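Immunoglobulin-like protein (Pseudomonas aeruginosa, PDB 3N6Y) is of unknown function but carries a signal sequence in its natural form and folds as an immunoglobulin-like beta sandwich of the E-set clan. Local coordinates at residues G15-R20 with S34-Q39; T42-K47 with K132-R137; G49-M54 with V102-F107; L70-P75 with F88-K93. One frame throughout, in Å; residues are numbered along the deposited sequence. Where two conformers were deposited one is given.

Interaction 1: G15-R20 with S34-Q39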
loop_
_atom_site.group_PDB
_atom_site.type_symbol
_atom_site.label_atom_id
_atom_site.label_comp_id
_atom_site.label_asym_id
_atom_site.label_seq_id
_atom_site.Cartn_x
_atom_site.Cartn_y
_atom_site.Cartn_z
ATOM N N GLY A 15 2.295 5.537 -7.260
ATOM C CA GLY A 15 1.351 6.064 -8.228
ATOM C C GLY A 15 0.177 5.190 -8.569
ATOM O O GLY A 15 -0.297 4.439 -7.720
ATOM N N VAL A 16 -0.299 5.313 -9.803
ATOM C CA VAL A 16 -1.460 4.632 -10.312
ATOM C C VAL A 16 -0.994 3.393 -11.087
ATOM O O VAL A 16 -0.166 3.504 -12.015
ATOM C CB VAL A 16 -2.359 5.555 -11.188
ATOM C CG1 VAL A 16 -3.482 4.721 -11.866
ATOM C CG2 VAL A 16 -2.960 6.697 -10.355
ATOM N N PHE A 17 -1.544 2.245 -10.702
ATOM C CA PHE A 17 -1.247 0.925 -11.303
ATOM C C PHE A 17 -2.032 0.794 -12.572
ATOM O O PHE A 17 -3.236 1.072 -12.608
ATOM C CB PHE A 17 -1.602 -0.223 -10.367
ATOM C CG PHE A 17 -0.627 -0.410 -9.227
ATOM C CD1 PHE A 17 -0.470 0.559 -8.246
ATOM C CD2 PHE A 17 0.107 -1.586 -9.106
ATOM C CE1 PHE A 17 0.420 0.365 -7.168
ATOM C CE2 PHE A 17 0.995 -1.779 -8.047
ATOM C CZ PHE A 17 1.149 -0.803 -7.075
ATOM N N GLU A 18 -1.360 0.369 -13.633
ATOM C CA GLU A 18 -2.013 0.275 -14.932
ATOM C C GLU A 18 -2.290 -1.173 -15.246
ATOM O O GLU A 18 -1.446 -2.029 -15.028
ATOM C CB GLU A 18 -1.132 0.904 -16.018
ATOM C CG GLU A 18 -0.810 2.369 -15.785
ATOM C CD GLU A 18 -0.083 3.005 -16.976
ATOM O OE1 GLU A 18 0.747 2.314 -17.595
ATOM O OE2 GLU A 18 -0.336 4.191 -17.265
ATOM N N SER A 19 -3.496 -1.457 -15.711
ATOM C CA SER A 19 -3.847 -2.806 -16.095
ATOM C C SER A 19 -4.285 -2.771 -17.544
ATOM O O SER A 19 -4.681 -1.719 -18.046
ATOM C CB SER A 19 -4.969 -3.349 -15.200
ATOM O OG SER A 19 -6.145 -2.560 -15.304
ATOM N N ARG A 20 -4.205 -3.917 -18.215
ATOM C CA ARG A 20 -4.660 -4.031 -19.601
ATOM C C ARG A 20 -5.491 -5.287 -19.827
ATOM O O ARG A 20 -4.966 -6.396 -19.805
ATOM C CB ARG A 20 -3.461 -4.012 -20.546
ATOM C CG ARG A 20 -2.575 -2.761 -20.413
ATOM C CD ARG A 20 -2.206 -2.195 -21.780
ATOM N NE ARG A 20 -0.900 -1.548 -21.785
ATOM C CZ ARG A 20 -0.260 -1.159 -22.882
ATOM N NH1 ARG A 20 -0.807 -1.324 -24.087
ATOM N NH2 ARG A 20 0.937 -0.596 -22.771
ATOM N N SER A 34 2.246 -9.687 -17.999
ATOM C CA SER A 34 3.244 -8.688 -17.637
ATOM C C SER A 34 2.917 -8.115 -16.252
ATOM O O SER A 34 1.761 -8.173 -15.820
ATOM C CB SER A 34 3.280 -7.579 -18.691
ATOM O OG SER A 34 3.284 -8.134 -20.001
ATOM N N GLU A 35 3.932 -7.618 -15.543
ATOM C CA GLU A 35 3.714 -6.923 -14.264
ATOM C C GLU A 35 3.068 -5.580 -14.599
ATOM O O GLU A 35 3.177 -5.111 -15.746
ATOM C CB GLU A 35 5.025 -6.734 -13.484
ATOM N N GLN A 36 2.377 -4.980 -13.633
ATOM C CA GLN A 36 1.660 -3.735 -13.877
ATOM C C GLN A 36 2.671 -2.598 -13.874
ATOM O O GLN A 36 3.510 -2.515 -12.977
ATOM C CB GLN A 36 0.572 -3.516 -12.805
ATOM C CG GLN A 36 -0.676 -4.411 -12.976
ATOM C CD GLN A 36 -1.780 -4.086 -11.969
ATOM O OE1 GLN A 36 -1.584 -4.205 -10.764
ATOM N NE2 GLN A 36 -2.939 -3.674 -12.467
ATOM N N ASN A 37 2.620 -1.761 -14.910
ATOM C CA ASN A 37 3.303 -0.499 -14.910
ATOM C C ASN A 37 2.617 0.365 -13.847
ATOM O O ASN A 37 1.431 0.210 -13.566
ATOM C CB ASN A 37 3.211 0.172 -16.295
ATOM C CG ASN A 37 4.061 1.427 -16.411
ATOM O OD1 ASN A 37 5.231 1.434 -16.027
ATOM N ND2 ASN A 37 3.479 2.498 -16.950
ATOM N N ILE A 38 3.406 1.221 -13.241
ATOM C CA ILE A 38 2.930 2.291 -12.344
ATOM C C ILE A 38 3.259 3.676 -12.929
ATOM O O ILE A 38 4.430 3.974 -13.244
ATOM C CB ILE A 38 3.547 2.150 -10.919
ATOM C CG1 ILE A 38 3.176 0.824 -10.271
ATOM C CG2 ILE A 38 3.161 3.378 -10.020
ATOM C CD1 ILE A 38 4.050 0.531 -9.062
ATOM N N GLN A 39 2.225 4.503 -13.111
ATOM C CA GLN A 39 2.373 5.892 -13.551
ATOM C C GLN A 39 2.670 6.704 -12.293
ATOM O O GLN A 39 1.860 6.750 -11.361
ATOM C CB GLN A 39 1.096 6.381 -14.228
ATOM C CG GLN A 39 1.219 7.687 -14.997
ATOM C CD GLN A 39 -0.001 7.946 -15.864
ATOM O OE1 GLN A 39 0.101 8.082 -17.083
ATOM N NE2 GLN A 39 -1.169 7.949 -15.247
HETATM O O HOH W 1 -4.987 -1.636 -12.135
HETATM O O HOH W 2 0.687 -2.171 -16.950
#

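Interaction 2: T42-K47 with K132-R137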
loop_
_atom_site.group_PDB
_atom_site.type_symbol
_atom_site.label_atom_id
_atom_site.label_comp_id
_atom_site.label_asym_id
_atom_site.label_seq_id
_atom_site.Cartn_x
_atom_site.Cartn_y
_atom_site.Cartn_z
ATOM N N THR A 42 1.234 11.491 -7.277
ATOM C CA THR A 42 0.469 11.537 -6.034
ATOM C C THR A 42 -0.973 11.955 -6.241
ATOM O O THR A 42 -1.759 11.975 -5.273
ATOM C CB THR A 42 1.130 12.473 -4.997
ATOM O OG1 THR A 42 1.369 13.792 -5.544
ATOM C CG2 THR A 42 2.431 11.801 -4.522
ATOM N N GLU A 43 -1.332 12.196 -7.500
ATOM C CA GLU A 43 -2.667 12.667 -7.864
ATOM C C GLU A 43 -3.451 11.516 -8.480
ATOM O O GLU A 43 -3.114 10.989 -9.527
ATOM C CB GLU A 43 -2.574 13.862 -8.817
ATOM C CG GLU A 43 -1.939 15.086 -8.205
ATOM C CD GLU A 43 -2.830 15.754 -7.160
ATOM O OE1 GLU A 43 -4.088 15.627 -7.237
ATOM O OE2 GLU A 43 -2.276 16.423 -6.259
ATOM N N VAL A 44 -4.496 11.109 -7.782
ATOM C CA VAL A 44 -5.255 9.913 -8.103
ATOM C C VAL A 44 -6.696 10.260 -8.472
ATOM O O VAL A 44 -7.376 10.906 -7.685
ATOM C CB VAL A 44 -5.218 8.987 -6.900
ATOM C CG1 VAL A 44 -6.102 7.756 -7.112
ATOM C CG2 VAL A 44 -3.768 8.545 -6.580
ATOM N N PRO A 45 -7.182 9.792 -9.639
ATOM C CA PRO A 45 -8.597 10.061 -9.990
ATOM C C PRO A 45 -9.608 9.390 -9.080
ATOM O O PRO A 45 -9.466 8.196 -8.773
ATOM C CB PRO A 45 -8.748 9.476 -11.406
ATOM C CG PRO A 45 -7.432 9.128 -11.867
ATOM C CD PRO A 45 -6.497 9.013 -10.675
ATOM N N ALA A 46 -10.655 10.133 -8.727
ATOM C CA ALA A 46 -11.746 9.634 -7.902
ATOM C C ALA A 46 -12.697 8.904 -8.828
ATOM O O ALA A 46 -13.826 9.362 -9.106
ATOM C CB ALA A 46 -12.452 10.772 -7.180
ATOM N N LYS A 47 -12.218 7.784 -9.333
ATOM C CA LYS A 47 -12.963 6.969 -10.310
ATOM C C LYS A 47 -12.883 5.489 -9.977
ATOM O O LYS A 47 -11.815 4.963 -9.680
ATOM C CB LYS A 47 -12.410 7.234 -11.711
ATOM C CG LYS A 47 -12.638 8.682 -12.149
ATOM C CD LYS A 47 -12.032 9.084 -13.512
ATOM C CE LYS A 47 -13.013 8.880 -14.641
ATOM N NZ LYS A 47 -12.431 9.297 -15.959
ATOM N N LYS A 132 3.574 7.037 1.441
ATOM C CA LYS A 132 3.200 8.013 0.459
ATOM C C LYS A 132 1.803 8.523 0.713
ATOM O O LYS A 132 0.902 7.721 1.072
ATOM C CB LYS A 132 3.253 7.433 -0.964
ATOM C CG LYS A 132 3.653 8.468 -2.007
ATOM C CD LYS A 132 5.171 8.817 -1.934
ATOM C CE LYS A 132 5.528 9.894 -2.853
ATOM N NZ LYS A 132 6.901 10.439 -2.668
ATOM N N SER A 133 1.668 9.848 0.487
ATOM C CA SER A 133 0.381 10.564 0.606
ATOM C C SER A 133 -0.167 10.813 -0.787
ATOM O O SER A 133 0.544 11.422 -1.615
ATOM C CB SER A 133 0.546 11.877 1.379
ATOM O OG SER A 133 0.797 11.574 2.742
ATOM N N PHE A 134 -1.401 10.360 -1.037
ATOM C CA PHE A 134 -2.105 10.588 -2.315
ATOM C C PHE A 134 -3.320 11.500 -2.159
ATOM O O PHE A 134 -4.037 11.381 -1.170
ATOM C CB PHE A 134 -2.568 9.291 -2.909
ATOM C CG PHE A 134 -1.461 8.333 -3.134
ATOM C CD1 PHE A 134 -0.815 8.277 -4.343
ATOM C CD2 PHE A 134 -1.096 7.411 -2.118
ATOM C CE1 PHE A 134 0.201 7.379 -4.547
ATOM C CE2 PHE A 134 -0.073 6.525 -2.317
ATOM C CZ PHE A 134 0.569 6.504 -3.526
ATOM N N ASP A 135 -3.530 12.347 -3.159
ATOM C CA ASP A 135 -4.648 13.293 -3.229
ATOM C C ASP A 135 -5.626 12.736 -4.262
ATOM O O ASP A 135 -5.297 12.700 -5.452
ATOM C CB ASP A 135 -4.119 14.675 -3.667
ATOM C CG ASP A 135 -5.214 15.672 -3.919
ATOM O OD1 ASP A 135 -6.117 15.785 -3.070
ATOM O OD2 ASP A 135 -5.178 16.347 -4.985
ATOM N N VAL A 136 -6.797 12.315 -3.784
ATOM C CA VAL A 136 -7.821 11.691 -4.599
ATOM C C VAL A 136 -8.836 12.793 -4.901
ATOM O O VAL A 136 -9.408 13.402 -4.001
ATOM C CB VAL A 136 -8.464 10.507 -3.881
ATOM C CG1 VAL A 136 -9.736 10.005 -4.605
ATOM C CG2 VAL A 136 -7.418 9.394 -3.690
ATOM N N ARG A 137 -9.021 13.083 -6.175
ATOM C CA ARG A 137 -10.021 14.074 -6.548
ATOM C C ARG A 137 -10.567 13.834 -7.927
ATOM O O ARG A 137 -10.055 13.006 -8.684
ATOM C CB ARG A 137 -9.474 15.492 -6.427
ATOM C CG ARG A 137 -8.489 15.913 -7.483
ATOM C CD ARG A 137 -7.882 17.261 -7.074
ATOM N NE ARG A 137 -7.189 17.935 -8.167
ATOM C CZ ARG A 137 -6.279 18.887 -7.991
ATOM N NH1 ARG A 137 -5.964 19.278 -6.765
ATOM N NH2 ARG A 137 -5.690 19.454 -9.037
ATOM O OXT ARG A 137 -11.551 14.489 -8.263
#

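Interaction 3: G49-M54 with V102-F107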
loop_
_atom_site.group_PDB
_atom_site.type_symbol
_atom_site.label_atom_id
_atom_site.label_comp_id
_atom_site.label_asym_id
_atom_site.label_seq_id
_atom_site.Cartn_x
_atom_site.Cartn_y
_atom_site.Cartn_z
ATOM N N GLY A 49 -12.381 1.636 -10.228
ATOM C CA GLY A 49 -11.430 0.850 -10.964
ATOM C C GLY A 49 -10.011 1.373 -10.843
ATOM O O GLY A 49 -9.096 0.754 -11.310
ATOM N N THR A 50 -9.836 2.524 -10.213
ATOM C CA THR A 50 -8.489 3.081 -10.037
ATOM C C THR A 50 -7.780 2.387 -8.892
ATOM O O THR A 50 -8.325 2.318 -7.811
ATOM C CB THR A 50 -8.568 4.573 -9.729
ATOM O OG1 THR A 50 -9.222 5.247 -10.794
ATOM C CG2 THR A 50 -7.168 5.245 -9.539
ATOM N N LYS A 51 -6.603 1.854 -9.163
ATOM C CA LYS A 51 -5.707 1.256 -8.170
ATOM C C LYS A 51 -4.461 2.103 -7.982
ATOM O O LYS A 51 -3.813 2.519 -8.953
ATOM C CB LYS A 51 -5.374 -0.191 -8.560
ATOM C CG LYS A 51 -4.334 -0.868 -7.699
ATOM C CD LYS A 51 -4.031 -2.243 -8.308
ATOM C CE LYS A 51 -2.847 -2.873 -7.611
ATOM N NZ LYS A 51 -2.471 -4.192 -8.233
ATOM N N PHE A 52 -4.121 2.406 -6.723
ATOM C CA PHE A 52 -2.962 3.207 -6.452
ATOM C C PHE A 52 -2.196 2.716 -5.223
ATOM O O PHE A 52 -2.730 1.962 -4.411
ATOM C CB PHE A 52 -3.315 4.697 -6.243
ATOM C CG PHE A 52 -4.203 4.950 -5.032
ATOM C CD1 PHE A 52 -5.572 4.719 -5.070
ATOM C CD2 PHE A 52 -3.643 5.372 -3.826
ATOM C CE1 PHE A 52 -6.356 4.923 -3.966
ATOM C CE2 PHE A 52 -4.438 5.607 -2.711
ATOM C CZ PHE A 52 -5.792 5.368 -2.778
ATOM N N GLY A 53 -0.953 3.122 -5.122
ATOM C CA GLY A 53 -0.132 2.781 -3.985
ATOM C C GLY A 53 1.337 2.744 -4.313
ATOM O O GLY A 53 1.817 3.554 -5.123
HETATM N N MSE A 54 2.038 1.830 -3.667
HETATM C CA MSE A 54 3.481 1.684 -3.670
HETATM C C MSE A 54 3.917 0.253 -4.066
HETATM O O MSE A 54 3.226 -0.734 -3.718
HETATM C CB MSE A 54 4.041 2.050 -2.268
HETATM C CG MSE A 54 4.051 3.548 -1.965
HETATM SE SE MSE A 54 4.815 3.816 -0.204
HETATM C CE MSE A 54 3.475 2.923 0.829
ATOM N N VAL A 102 4.089 -5.005 -2.415
ATOM C CA VAL A 102 3.130 -4.006 -2.863
ATOM C C VAL A 102 2.209 -3.641 -1.725
ATOM O O VAL A 102 1.811 -4.477 -0.913
ATOM C CB VAL A 102 2.288 -4.550 -4.011
ATOM C CG1 VAL A 102 1.132 -3.590 -4.399
ATOM C CG2 VAL A 102 3.163 -4.853 -5.234
HETATM N N MSE A 103 1.897 -2.369 -1.665
HETATM C CA MSE A 103 0.820 -1.851 -0.813
HETATM C C MSE A 103 -0.065 -0.987 -1.707
HETATM O O MSE A 103 0.310 0.122 -2.091
HETATM C CB MSE A 103 1.332 -1.029 0.371
HETATM C CG MSE A 103 0.185 -0.526 1.196
HETATM SE SE MSE A 103 0.881 0.493 2.719
HETATM C CE MSE A 103 -0.887 0.996 3.409
ATOM N N ALA A 104 -1.237 -1.515 -2.028
ATOM C CA ALA A 104 -2.158 -0.844 -2.941
ATOM C C ALA A 104 -3.589 -0.836 -2.433
ATOM O O ALA A 104 -4.001 -1.719 -1.612
ATOM C CB ALA A 104 -2.080 -1.441 -4.336
ATOM N N TYR A 105 -4.351 0.095 -2.986
ATOM C CA TYR A 105 -5.758 0.259 -2.721
ATOM C C TYR A 105 -6.463 0.470 -4.045
ATOM O O TYR A 105 -5.962 1.257 -4.855
ATOM C CB TYR A 105 -6.027 1.438 -1.789
ATOM C CG TYR A 105 -7.432 1.460 -1.232
ATOM C CD1 TYR A 105 -8.446 2.121 -1.899
ATOM C CD2 TYR A 105 -7.747 0.787 -0.041
ATOM C CE1 TYR A 105 -9.756 2.135 -1.388
ATOM C CE2 TYR A 105 -9.073 0.794 0.493
ATOM C CZ TYR A 105 -10.046 1.492 -0.200
ATOM O OH TYR A 105 -11.317 1.531 0.275
ATOM N N GLU A 106 -7.592 -0.232 -4.236
ATOM C CA GLU A 106 -8.401 -0.077 -5.440
ATOM C C GLU A 106 -9.844 0.327 -5.099
ATOM O O GLU A 106 -10.476 -0.232 -4.185
ATOM C CB GLU A 106 -8.361 -1.345 -6.323
ATOM C CG GLU A 106 -8.876 -1.100 -7.743
ATOM C CD GLU A 106 -8.598 -2.229 -8.735
ATOM O OE1 GLU A 106 -7.548 -2.906 -8.627
ATOM O OE2 GLU A 106 -9.419 -2.423 -9.670
ATOM N N PHE A 107 -10.368 1.288 -5.855
ATOM C CA PHE A 107 -11.741 1.727 -5.686
ATOM C C PHE A 107 -12.618 0.695 -6.423
ATOM O O PHE A 107 -12.821 0.788 -7.640
ATOM C CB PHE A 107 -11.968 3.112 -6.290
ATOM C CG PHE A 107 -11.168 4.239 -5.641
ATOM C CD1 PHE A 107 -10.952 4.275 -4.268
ATOM C CD2 PHE A 107 -10.683 5.280 -6.402
ATOM C CE1 PHE A 107 -10.222 5.295 -3.688
ATOM C CE2 PHE A 107 -9.966 6.344 -5.835
ATOM C CZ PHE A 107 -9.734 6.346 -4.451
#

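Interaction 4: L70-P75 with F88-K93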
loop_
_atom_site.group_PDB
_atom_site.type_symbol
_atom_site.label_atom_id
_atom_site.label_comp_id
_atom_site.label_asym_id
_atom_site.label_seq_id
_atom_site.Cartn_x
_atom_site.Cartn_y
_atom_site.Cartn_z
ATOM N N LEU A 70 0.330 -2.951 6.916
ATOM C CA LEU A 70 -0.004 -1.938 5.908
ATOM C C LEU A 70 -1.116 -1.086 6.496
ATOM O O LEU A 70 -2.256 -1.568 6.665
ATOM C CB LEU A 70 -0.482 -2.536 4.578
ATOM C CG LEU A 70 0.484 -3.219 3.601
ATOM C CD1 LEU A 70 1.409 -4.244 4.301
ATOM C CD2 LEU A 70 -0.311 -3.952 2.535
ATOM N N LEU A 71 -0.786 0.152 6.798
ATOM C CA LEU A 71 -1.703 1.076 7.474
ATOM C C LEU A 71 -2.178 2.065 6.446
ATOM O O LEU A 71 -1.422 2.894 5.981
ATOM C CB LEU A 71 -1.006 1.822 8.602
ATOM C CG LEU A 71 -1.922 2.829 9.306
ATOM C CD1 LEU A 71 -3.128 2.071 10.006
ATOM C CD2 LEU A 71 -1.121 3.680 10.294
ATOM N N TYR A 72 -3.444 1.959 6.047
ATOM C CA TYR A 72 -4.037 2.910 5.137
ATOM C C TYR A 72 -4.840 3.914 5.941
ATOM O O TYR A 72 -5.773 3.525 6.631
ATOM C CB TYR A 72 -5.049 2.207 4.227
ATOM C CG TYR A 72 -4.540 1.045 3.371
ATOM C CD1 TYR A 72 -4.275 -0.199 3.908
ATOM C CD2 TYR A 72 -4.303 1.227 2.011
ATOM C CE1 TYR A 72 -3.810 -1.239 3.125
ATOM C CE2 TYR A 72 -3.853 0.180 1.222
ATOM C CZ TYR A 72 -3.606 -1.020 1.767
ATOM O OH TYR A 72 -3.171 -2.068 0.949
ATOM N N LEU A 73 -4.463 5.175 5.896
ATOM C CA LEU A 73 -5.296 6.232 6.459
ATOM C C LEU A 73 -6.101 6.884 5.321
ATOM O O LEU A 73 -5.533 7.318 4.297
ATOM C CB LEU A 73 -4.406 7.265 7.140
ATOM C CG LEU A 73 -3.607 6.816 8.355
ATOM C CD1 LEU A 73 -2.710 8.044 8.857
ATOM C CD2 LEU A 73 -4.522 6.349 9.470
ATOM N N THR A 74 -7.404 7.011 5.546
ATOM C CA THR A 74 -8.347 7.420 4.527
ATOM C C THR A 74 -9.081 8.674 4.985
ATOM O O THR A 74 -9.011 9.016 6.169
ATOM C CB THR A 74 -9.371 6.330 4.171
ATOM O OG1 THR A 74 -10.486 6.397 5.073
ATOM C CG2 THR A 74 -8.762 4.935 4.269
ATOM N N PRO A 75 -9.786 9.366 4.043
ATOM C CA PRO A 75 -10.623 10.464 4.470
ATOM C C PRO A 75 -11.940 10.090 5.151
ATOM O O PRO A 75 -12.686 10.989 5.560
ATOM C CB PRO A 75 -10.902 11.216 3.163
ATOM C CG PRO A 75 -9.913 10.636 2.142
ATOM C CD PRO A 75 -9.720 9.263 2.571
ATOM N N PHE A 88 -7.574 1.493 7.488
ATOM C CA PHE A 88 -7.563 0.036 7.314
ATOM C C PHE A 88 -6.171 -0.458 7.710
ATOM O O PHE A 88 -5.166 0.216 7.419
ATOM C CB PHE A 88 -7.789 -0.325 5.856
ATOM C CG PHE A 88 -9.135 0.068 5.355
ATOM C CD1 PHE A 88 -10.264 -0.604 5.792
ATOM C CD2 PHE A 88 -9.285 1.079 4.422
ATOM C CE1 PHE A 88 -11.513 -0.241 5.319
ATOM C CE2 PHE A 88 -10.553 1.443 3.949
ATOM C CZ PHE A 88 -11.638 0.769 4.395
ATOM N N GLU A 89 -6.117 -1.613 8.349
ATOM C CA GLU A 89 -4.852 -2.291 8.691
ATOM C C GLU A 89 -4.830 -3.717 8.145
ATOM O O GLU A 89 -5.748 -4.515 8.378
ATOM C CB GLU A 89 -4.660 -2.281 10.194
ATOM C CG GLU A 89 -3.969 -1.041 10.660
ATOM C CD GLU A 89 -3.542 -1.106 12.136
ATOM O OE1 GLU A 89 -3.744 -0.098 12.835
ATOM O OE2 GLU A 89 -3.039 -2.160 12.591
ATOM N N VAL A 90 -3.790 -4.023 7.392
ATOM C CA VAL A 90 -3.659 -5.313 6.722
ATOM C C VAL A 90 -2.337 -5.889 7.189
ATOM O O VAL A 90 -1.330 -5.182 7.124
ATOM C CB VAL A 90 -3.711 -5.194 5.189
ATOM C CG1 VAL A 90 -3.379 -6.525 4.536
ATOM C CG2 VAL A 90 -5.087 -4.718 4.735
ATOM N N VAL A 91 -2.364 -7.128 7.714
ATOM C CA VAL A 91 -1.092 -7.766 8.117
ATOM C C VAL A 91 -0.640 -8.656 6.959
ATOM O O VAL A 91 -1.448 -9.382 6.399
ATOM C CB VAL A 91 -1.170 -8.499 9.450
ATOM C CG1 VAL A 91 0.184 -9.213 9.705
ATOM C CG2 VAL A 91 -1.452 -7.480 10.559
ATOM N N GLN A 92 0.617 -8.512 6.538
ATOM C CA GLN A 92 1.164 -9.274 5.412
ATOM C C GLN A 92 2.416 -10.030 5.846
ATOM O O GLN A 92 3.443 -9.406 6.151
ATOM C CB GLN A 92 1.517 -8.326 4.249
ATOM C CG GLN A 92 2.210 -8.994 3.032
ATOM C CD GLN A 92 2.712 -7.972 1.974
ATOM O OE1 GLN A 92 2.002 -7.031 1.634
ATOM N NE2 GLN A 92 3.935 -8.168 1.459
ATOM N N LYS A 93 2.355 -11.363 5.850
ATOM C CA LYS A 93 3.571 -12.161 6.131
ATOM C C LYS A 93 4.614 -11.910 5.027
ATOM O O LYS A 93 4.303 -11.913 3.855
ATOM C CB LYS A 93 3.239 -13.653 6.207
ATOM C CG LYS A 93 4.457 -14.580 6.409
ATOM C CD LYS A 93 4.042 -15.895 7.104
ATOM C CE LYS A 93 5.105 -16.998 7.047
ATOM N NZ LYS A 93 6.478 -16.599 7.507
#

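Interaction 1: G15-R20 with S34-Q39
Ile38 runs alongside Phe17 in the same direction, and the two form the apolar centre of this contact. Ile38 CG1 sits over the middle of the Phe17 ring, 3.9 Å from the ring centroid and only 3° off the ring normal. This is a CH-pi contact. Ile38 CD1 covers the same face farther out, 3.8 Å from Phe17 CZ. CG1 of Ile38 is anti to its carbonyl carbon (chi1 -60°), which turns this longer branch to the ring, while CG2 rests on Gly15.

The Gln36 side chain crosses Phe17 at about a right angle. Its OE1 comes obliquely to Phe17 CD2, and the amide is turned well out of the ring plane. That oxygen is held by a hydrogen bond from Lys51 NZ.

Glu18 and Asn37 run alongside each other on the outer side. Asn37 ND2 donates to Glu18 OE1 at 2.8 Å in a nearly straight bond (173°). The oxygen lies in the Asn37 amide plane, but the donor stands above the carboxylate plane. The backbone bond from Glu18 N to Asn37 O, 2.8 Å, ties the same two residues together. One water bridges Glu18 O and Asn37 N.

Val16 and Gln39 form an antiparallel hydrogen-bonded pair, with Val16 N to Gln39 O at 3.0 Å and Gln39 N to Val16 O at 2.8 Å. Gly15 CA makes a CA-H...O contact of 3.2 Å with Gln39 O. Gly15 and Phe17 also bond by backbone to Gly53 and Lys51. The whole is a short two-stranded antiparallel sheet laid along strand 51-59 of the immunoglobulin-like domain.

Interaction 2: T42-K47 with K132-R137
Val44 packs between Phe134 and Val136. Its CG2 meets Phe134 CD1 obliquely at 3.7 Å, and its CB lies 3.9 Å from Val136 CG2. Val44 CG1 is anti to the backbone N (chi1 175°), which leaves CG2 on the Phe134 side. The other branch of Val136, CG1, touches Ala46 CB. Thr42 turns its CG2 methyl to Ser133 O.

Charged groups gather on the opposite face of the pair. The Glu43 chain bends at chi2 (-71°) and brings OE1 to within 2.6 Å of Asp135 OD2. The two carboxylate planes are 74° apart. Glu43 OE1 also lies over a face of the Arg137 guanidinium, 4.0 Å from NE. This long salt bridge is one of charge only, since no N-H points at the oxygen. Asp135 OD2 meets Arg137 NH1 in the same way. Asp135 and Arg137 each have a second conformer, so this network holds for one copy, and a proton shared by the acids is doubtful.

Four backbone bonds set these positions in parallel register. Asp135 N to Thr42 O (2.8 Å) and Val44 N to Asp135 O (2.9 Å) begin the series. Arg137 N then bonds to Val44 O, and Ala46 N to Arg137 O.

Strand 43-44 forms one edge of the mixed sheet. Strand 127-136 lies between it and strand 116-124. Val44 and Phe134 reach inward to Phe52 of strand 51-59, and the Phe134 and Phe52 rings meet edge-to-face.

Interaction 3: G49-M54 with V102-F107
Phe52 has its CG between the backbone N and the carbonyl carbon (chi1 63°), and this folds the ring back toward strand 101-106. The Tyr105 CB then lies over one face of that ring, 4.1 Å from Phe52 CZ. Phe52 CE1 also reaches Phe107 CZ at 3.7 Å. The Phe52 and Phe107 rings meet obliquely, with planes at 56°. Met54 and Met103, both selenomethionine, run alongside each other. In the conformer given, Met54 bends at chi3 (-65°), and its CE comes 4.0 Å from Met103 SE.

The two strands are antiparallel neighbours in one sheet of the immunoglobulin-like sandwich. Phe52, Met54, Met103 and Tyr105 all point to the inner face, toward strand 116-124 of the facing sheet. Backbone bonds run both ways between Phe52 and Tyr105, and again between Met54 and Met103. Gly49 N to Phe107 O, 2.8 Å, closes the end.

Gly53 faces Ala104, with CA atoms 4.3 Å apart, and Gly53 CA makes a CA-H...O contact of 3.3 Å with Met103 O.

On the other face Lys51 and Glu106 cross, and Lys51 CB touches Glu106 OE1 at 3.5 Å. The extended lysine runs on past Ala104, where its CE meets Ala104 CB at 3.7 Å, and its NZ goes on to Gln36.

Interaction 4: L70-P75 with F88-K93
Strands 70-74 and 88-92 run antiparallel, 4.8 Å apart at closest approach with directions 166° apart, and two backbone bonds join each of the pairs Leu70-Val90 and Tyr72-Phe88.

Tyr72 and Phe88 cross at about a right angle. Tyr72 CB lies at the edge of the Phe88 ring. In turn Phe88 O lies in the plane of the Tyr72 ring, at its edge, 3.6 Å from CD1. CG of Tyr72 is anti to the carbonyl carbon (chi1 -58°), and the ring reaches across to Val90 on the neighbouring strand, where CE1 meets Val90 CG2 at 4.0 Å. Tyr72 OH bonds to Ala104 O of the facing sheet.

Thr74 crosses Phe88 and sets its CG2 obliquely against the ring, 3.9 Å from CD2. Its OG1 bonds to His85 O and Gly76 N. In the conformers given, Leu70 CD1 packs near Gln92 OE1, at 3.9 Å.

On the outer face Leu71 lies beside the Glu89 chain. The Glu89 carboxylate pairs with Lys87.

Leu70 and Tyr72 also touch Met103 across the core, as inward-pointing residues do in an immunoglobulin-like beta sandwich.

Overall arrangement
Along the chain, interaction 1 closes before the others open. Interaction 2 then spans the rest of the chain to the C-terminus; interaction 3 falls within that span, and interaction 4 within interaction 3. Interactions 2 and 4 share the six-stranded mixed sheet, with centres about 17 Å apart and no touch. Interaction 3 lies in the facing sheet, its centre about 10 Å from that of interaction 2 and about 12 Å from that of interaction 4. Interaction 1 adds a small two-stranded sheet beside strand 51-59, about 21 Å from interaction 4 between centres. It also packs on interaction 2, through Gly15 and Val16. Interaction 3 touches each of the other three within one compact sandwich.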